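Local coordinates for coenzyme F420-dependent N(5),N(10)-methenyltetrahydromethanopterin reductase-related protein (Desulfurobacterium thermolithotrophum DSM 11699, PDB 6HUZ), which binds the iron-guanylylpyridinol cofactor and methenyltetrahydrofolate and, as a bacterial paralog of [Fe]-hydrogenase, probably uses tetrahydrofolate derivatives as substrates, at residues A[2-14]-A[28-40]. Sequence-based numbering, arbitrary orientation.
Sequences RVTVYGFGSLNYY and PPYGGSAMAVEFA. With FE9 (iron-guanylyl pyridinol cofactor), chain B.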
loop_
_atom_site.group_PDB
_atom_site.type_symbol
_atom_site.label_atom_id
_atom_site.label_comp_id
_atom_site.label_asym_id
_atom_site.label_seq_id
_atom_site.Cartn_x
_atom_site.Cartn_y
_atom_site.Cartn_z
ATOM N N ARG A 2 36.451 17.839 -0.493
ATOM C CA ARG A 2 37.073 16.516 -0.463
ATOM C C ARG A 2 35.955 15.464 -0.318
ATOM O O ARG A 2 35.261 15.441 0.700
ATOM C CB ARG A 2 38.080 16.398 0.695
ATOM C CG ARG A 2 39.371 17.256 0.529
ATOM C CD ARG A 2 40.654 16.449 0.525
ATOM N NE ARG A 2 41.607 16.982 -0.454
ATOM C CZ ARG A 2 42.225 16.274 -1.400
ATOM N NH1 ARG A 2 43.067 16.867 -2.237
ATOM N NH2 ARG A 2 42.004 14.967 -1.518
ATOM N N VAL A 3 35.776 14.612 -1.332
ATOM C CA VAL A 3 34.726 13.572 -1.320
ATOM C C VAL A 3 35.377 12.202 -1.498
ATOM O O VAL A 3 36.238 12.046 -2.363
ATOM C CB VAL A 3 33.750 13.779 -2.507
ATOM C CG1 VAL A 3 32.560 12.824 -2.438
ATOM C CG2 VAL A 3 33.292 15.217 -2.621
ATOM N N THR A 4 34.951 11.224 -0.716
ATOM C CA THR A 4 35.425 9.853 -0.836
ATOM C C THR A 4 34.205 9.004 -1.172
ATOM O O THR A 4 33.196 9.030 -0.453
ATOM C CB THR A 4 36.082 9.312 0.440
ATOM O OG1 THR A 4 37.242 10.090 0.729
ATOM C CG2 THR A 4 36.490 7.841 0.302
ATOM N N VAL A 5 34.294 8.252 -2.264
ATOM C CA VAL A 5 33.235 7.342 -2.690
ATOM C C VAL A 5 33.762 6.000 -2.288
ATOM O O VAL A 5 34.909 5.669 -2.604
ATOM C CB VAL A 5 32.963 7.420 -4.206
ATOM C CG1 VAL A 5 32.031 6.288 -4.646
ATOM C CG2 VAL A 5 32.370 8.793 -4.570
ATOM N N TYR A 6 32.962 5.235 -1.580
ATOM C CA TYR A 6 33.364 3.911 -1.127
ATOM C C TYR A 6 32.669 2.898 -2.001
ATOM O O TYR A 6 31.463 2.828 -1.946
ATOM C CB TYR A 6 32.976 3.734 0.344
ATOM C CG TYR A 6 33.950 4.434 1.270
ATOM C CD1 TYR A 6 35.123 3.814 1.673
ATOM C CD2 TYR A 6 33.707 5.722 1.727
ATOM C CE1 TYR A 6 36.050 4.471 2.480
ATOM C CE2 TYR A 6 34.626 6.388 2.541
ATOM C CZ TYR A 6 35.777 5.743 2.946
ATOM O OH TYR A 6 36.688 6.396 3.751
ATOM N N GLY A 7 33.417 2.150 -2.812
ATOM C CA GLY A 7 32.853 1.142 -3.708
ATOM C C GLY A 7 32.939 1.518 -5.174
ATOM O O GLY A 7 32.465 2.573 -5.569
ATOM N N PHE A 8 33.562 0.671 -6.002
ATOM C CA PHE A 8 33.700 0.984 -7.433
ATOM C C PHE A 8 32.386 0.801 -8.191
ATOM O O PHE A 8 32.080 1.590 -9.088
ATOM C CB PHE A 8 34.771 0.075 -8.077
ATOM C CG PHE A 8 35.224 0.516 -9.453
ATOM C CD1 PHE A 8 36.257 1.438 -9.604
ATOM C CD2 PHE A 8 34.616 0.016 -10.595
ATOM C CE1 PHE A 8 36.694 1.828 -10.872
ATOM C CE2 PHE A 8 35.040 0.419 -11.861
ATOM C CZ PHE A 8 36.085 1.318 -11.992
ATOM N N GLY A 9 31.676 -0.264 -7.849
ATOM C CA GLY A 9 30.423 -0.689 -8.464
ATOM C C GLY A 9 30.760 -2.024 -9.108
ATOM O O GLY A 9 31.892 -2.194 -9.559
ATOM N N SER A 10 29.835 -2.997 -9.141
ATOM C CA SER A 10 30.148 -4.296 -9.724
ATOM C C SER A 10 30.219 -4.332 -11.253
ATOM O O SER A 10 29.194 -4.318 -11.923
ATOM C CB SER A 10 29.191 -5.364 -9.238
ATOM O OG SER A 10 29.244 -6.530 -10.052
ATOM N N LEU A 11 31.412 -4.438 -11.803
ATOM C CA LEU A 11 31.588 -4.505 -13.256
ATOM C C LEU A 11 30.770 -5.666 -13.887
ATOM O O LEU A 11 30.078 -5.472 -14.891
ATOM C CB LEU A 11 33.063 -4.678 -13.596
ATOM C CG LEU A 11 33.937 -3.443 -13.372
ATOM C CD1 LEU A 11 35.412 -3.831 -13.290
ATOM C CD2 LEU A 11 33.758 -2.435 -14.492
ATOM N N ASN A 12 30.826 -6.855 -13.297
ATOM C CA ASN A 12 30.075 -7.994 -13.845
ATOM C C ASN A 12 28.581 -7.809 -13.764
ATOM O O ASN A 12 27.866 -8.217 -14.678
ATOM C CB ASN A 12 30.444 -9.292 -13.132
ATOM C CG ASN A 12 31.797 -9.794 -13.493
ATOM O OD1 ASN A 12 32.382 -9.376 -14.495
ATOM N ND2 ASN A 12 32.328 -10.704 -12.688
ATOM N N TYR A 13 28.082 -7.234 -12.679
ATOM C CA TYR A 13 26.631 -7.109 -12.599
ATOM C C TYR A 13 26.102 -6.169 -13.671
ATOM O O TYR A 13 25.160 -6.538 -14.367
ATOM C CB TYR A 13 26.142 -6.692 -11.205
ATOM C CG TYR A 13 24.629 -6.628 -11.183
ATOM C CD1 TYR A 13 23.870 -7.775 -10.965
ATOM C CD2 TYR A 13 23.957 -5.458 -11.515
ATOM C CE1 TYR A 13 22.484 -7.741 -11.008
ATOM C CE2 TYR A 13 22.568 -5.411 -11.563
ATOM C CZ TYR A 13 21.836 -6.563 -11.321
ATOM O OH TYR A 13 20.470 -6.564 -11.384
ATOM N N TYR A 14 26.730 -4.994 -13.836
ATOM C CA TYR A 14 26.279 -4.011 -14.816
ATOM C C TYR A 14 26.586 -4.346 -16.269
ATOM O O TYR A 14 26.084 -3.655 -17.144
ATOM C CB TYR A 14 26.828 -2.622 -14.469
ATOM C CG TYR A 14 26.466 -2.165 -13.075
ATOM C CD1 TYR A 14 25.138 -2.069 -12.677
ATOM C CD2 TYR A 14 27.442 -1.719 -12.195
ATOM C CE1 TYR A 14 24.792 -1.624 -11.404
ATOM C CE2 TYR A 14 27.109 -1.235 -10.933
ATOM C CZ TYR A 14 25.782 -1.193 -10.541
ATOM O OH TYR A 14 25.448 -0.729 -9.296
ATOM N N PRO A 28 30.357 1.363 -19.451
ATOM C CA PRO A 28 31.029 1.179 -18.164
ATOM C C PRO A 28 32.174 2.182 -18.077
ATOM O O PRO A 28 32.639 2.693 -19.106
ATOM C CB PRO A 28 31.490 -0.290 -18.188
ATOM C CG PRO A 28 31.499 -0.667 -19.602
ATOM C CD PRO A 28 30.445 0.152 -20.285
ATOM N N PRO A 29 32.626 2.525 -16.865
ATOM C CA PRO A 29 32.205 2.004 -15.559
ATOM C C PRO A 29 30.953 2.678 -15.002
ATOM O O PRO A 29 30.781 3.888 -15.114
ATOM C CB PRO A 29 33.433 2.258 -14.695
ATOM C CG PRO A 29 33.950 3.577 -15.224
ATOM C CD PRO A 29 33.736 3.492 -16.723
ATOM N N TYR A 30 30.091 1.875 -14.392
ATOM C CA TYR A 30 28.841 2.322 -13.797
ATOM C C TYR A 30 28.957 2.268 -12.280
ATOM O O TYR A 30 29.804 1.547 -11.753
ATOM C CB TYR A 30 27.717 1.365 -14.219
ATOM C CG TYR A 30 27.389 1.405 -15.697
ATOM C CD1 TYR A 30 26.716 2.489 -16.252
ATOM C CD2 TYR A 30 27.668 0.321 -16.521
ATOM C CE1 TYR A 30 26.350 2.502 -17.594
ATOM C CE2 TYR A 30 27.335 0.334 -17.872
ATOM C CZ TYR A 30 26.662 1.422 -18.404
ATOM O OH TYR A 30 26.313 1.427 -19.741
ATOM N N GLY A 31 28.095 3.014 -11.600
ATOM C CA GLY A 31 28.055 3.030 -10.142
ATOM C C GLY A 31 28.929 4.069 -9.475
ATOM O O GLY A 31 29.025 5.191 -9.953
ATOM N N GLY A 32 29.546 3.693 -8.363
ATOM C CA GLY A 32 30.398 4.576 -7.574
ATOM C C GLY A 32 31.493 5.219 -8.387
ATOM O O GLY A 32 31.796 6.398 -8.207
ATOM N N SER A 33 32.104 4.414 -9.278
ATOM C CA SER A 33 33.160 4.859 -10.177
ATOM C C SER A 33 32.674 6.030 -11.030
ATOM O O SER A 33 33.393 7.022 -11.166
ATOM C CB SER A 33 33.546 3.708 -11.108
ATOM O OG SER A 33 32.361 3.169 -11.677
ATOM N N ALA A 34 31.476 5.905 -11.623
ATOM C CA ALA A 34 30.908 6.964 -12.479
ATOM C C ALA A 34 30.667 8.244 -11.662
ATOM O O ALA A 34 30.942 9.338 -12.150
ATOM C CB ALA A 34 29.573 6.493 -13.080
ATOM N N MET A 35 30.134 8.084 -10.433
ATOM C CA MET A 35 29.851 9.176 -9.507
ATOM C C MET A 35 31.162 9.908 -9.228
ATOM O O MET A 35 31.214 11.128 -9.294
ATOM C CB MET A 35 29.282 8.639 -8.189
ATOM C CG MET A 35 27.833 8.190 -8.298
ATOM S SD MET A 35 27.225 7.546 -6.746
ATOM C CE MET A 35 27.321 8.959 -5.727
ATOM N N ALA A 36 32.193 9.173 -8.892
ATOM C CA ALA A 36 33.546 9.731 -8.617
ATOM C C ALA A 36 34.069 10.533 -9.798
ATOM O O ALA A 36 34.532 11.646 -9.626
ATOM C CB ALA A 36 34.518 8.601 -8.303
ATOM N N VAL A 37 34.019 9.961 -10.997
ATOM C CA VAL A 37 34.472 10.635 -12.211
ATOM C C VAL A 37 33.721 11.961 -12.383
ATOM O O VAL A 37 34.342 12.988 -12.686
ATOM C CB VAL A 37 34.313 9.705 -13.441
ATOM C CG1 VAL A 37 34.285 10.503 -14.751
ATOM C CG2 VAL A 37 35.443 8.664 -13.473
ATOM N N GLU A 38 32.397 11.956 -12.183
ATOM C CA GLU A 38 31.615 13.181 -12.325
ATOM C C GLU A 38 32.009 14.244 -11.311
ATOM O O GLU A 38 32.083 15.409 -11.674
ATOM C CB GLU A 38 30.098 12.879 -12.198
ATOM C CG GLU A 38 29.557 12.222 -13.453
ATOM C CD GLU A 38 28.178 11.586 -13.346
ATOM O OE1 GLU A 38 27.803 10.885 -14.313
ATOM O OE2 GLU A 38 27.480 11.774 -12.320
ATOM N N PHE A 39 32.226 13.855 -10.039
ATOM C CA PHE A 39 32.595 14.830 -8.999
ATOM C C PHE A 39 34.009 15.374 -9.320
ATOM O O PHE A 39 34.280 16.566 -9.143
ATOM C CB PHE A 39 32.546 14.168 -7.587
ATOM C CG PHE A 39 31.205 13.625 -7.104
ATOM C CD1 PHE A 39 30.038 14.347 -7.280
ATOM C CD2 PHE A 39 31.127 12.400 -6.455
ATOM C CE1 PHE A 39 28.809 13.845 -6.830
ATOM C CE2 PHE A 39 29.901 11.906 -6.010
ATOM C CZ PHE A 39 28.756 12.637 -6.192
ATOM N N ALA A 40 34.896 14.498 -9.812
ATOM C CA ALA A 40 36.257 14.879 -10.180
ATOM C C ALA A 40 36.211 15.845 -11.371
ATOM O O ALA A 40 36.944 16.843 -11.387
ATOM C CB ALA A 40 37.070 13.634 -10.521
HETATM O O2 FE9 B . 22.533 -1.756 -8.010
HETATM FE FE FE9 B . 21.819 1.175 -6.868
HETATM C C1F FE9 B . 22.706 1.693 -8.385
HETATM O O1F FE9 B . 23.254 2.018 -9.321
HETATM C C2F FE9 B . 20.605 2.518 -7.170
HETATM O O2F FE9 B . 19.884 3.369 -7.349
HETATM C C8 FE9 B . 22.849 2.245 -5.676
HETATM O O18 FE9 B . 22.625 3.428 -5.491
HETATM C C7 FE9 B . 23.985 1.575 -4.920
HETATM C C6 FE9 B . 24.145 0.218 -5.543
HETATM N N1 FE9 B . 23.205 -0.160 -6.518
HETATM C C5 FE9 B . 25.263 -0.654 -5.150
HETATM C C5M FE9 B . 26.209 -0.209 -4.071
HETATM C C4 FE9 B . 25.384 -1.969 -5.801
HETATM C C3 FE9 B . 24.381 -2.366 -6.828
HETATM C C3M FE9 B . 24.453 -3.686 -7.552
HETATM C C2 FE9 B . 23.281 -1.391 -7.173
HETATM O O3P FE9 B . 26.378 -2.788 -5.360
HETATM P P1 FE9 B . 27.767 -3.020 -6.152
HETATM O O1P FE9 B . 27.600 -2.640 -7.545
HETATM O O2P FE9 B . 28.053 -4.612 -6.130
HETATM O "O5'" FE9 B . 28.856 -2.137 -5.394
HETATM C "C5'" FE9 B . 29.355 -2.473 -4.109
HETATM C "C4'" FE9 B . 30.846 -2.155 -4.134
HETATM O "O4'" FE9 B . 31.385 -2.298 -2.826
HETATM C "C1'" FE9 B . 32.721 -2.766 -2.957
HETATM C "C2'" FE9 B . 32.635 -3.770 -4.087
HETATM O "O2'" FE9 B . 33.894 -4.069 -4.705
HETATM C "C3'" FE9 B . 31.646 -3.099 -5.032
HETATM O "O3'" FE9 B . 32.288 -2.341 -6.058
HETATM N N9A FE9 B . 33.200 -3.275 -1.658
HETATM C C4A FE9 B . 33.816 -2.494 -0.802
HETATM N N3A FE9 B . 34.224 -1.205 -0.856
HETATM C C2A FE9 B . 34.908 -0.694 0.188
HETATM N N2A FE9 B . 35.260 0.608 0.110
HETATM N N1A FE9 B . 35.231 -1.401 1.289
HETATM C C6A FE9 B . 34.928 -2.704 1.422
HETATM O O6A FE9 B . 35.218 -3.337 2.450
HETATM C C5A FE9 B . 34.158 -3.338 0.351
HETATM N N7A FE9 B . 33.653 -4.557 0.106
HETATM C C8A FE9 B . 33.070 -4.503 -1.119
HETATM O O HOH W 1 31.488 -0.803 -12.174
HETATM O O HOH W 2 20.363 -0.426 -7.478
#
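V5 and G32 meet where strand 2-6 passes over helix 32-40, the two running nearly antiparallel (166°) with axes 8.5 Å apart, as in the first strand-loop-helix unit of a Rossmann-like domain; the glycine-rich loop between them, G7-F8-G9, here receives the ribose of the iron-guanylyl pyridinol cofactor, and S10 its phosphate. V3 and V5 point toward the helix. V5 has CG1 anti to its backbone N (chi1 170°); this methyl rests on the O of G32, and its CG2 comes in at the edge of the F39 ring near the ring plane. A36 and F39 continue the hydrophobic layer onto neighbouring strand 45-49.

Beyond the strand, backbone polar contacts join the side-chain packing. The N-H of S33, in the first turn of the helix, donates to F8 O at 153°, approaching well tilted from the carbonyl plane. Without a side chain, G32 brings its CA to 3.5 Å from G7 O, a buried oxygen with no hydrogen-bond partner in the model, which this CA-H...O contact faces. F8 turns its ring back so that S33 CB stands almost straight above its centre, while P29, after a cis peptide, brings CB against CE2. Farther on, the Y14 and Y30 side chains cross obliquely, Y14 CB touching Y30 CD2, and a water joins Y30 O to G9 O, the latter bond weak.

The F8-G9 peptide turns its O to the helix and its N-H the other way, to the cofactor O3' (G9 N to O3' 2.8 Å); S10 N donates to the phosphate O1P, while D50 binds both F8 N and the cofactor. Together these bonds, with G9 and G32 packed close, probably hold the loop in the shape that presents its amides to the cofactor.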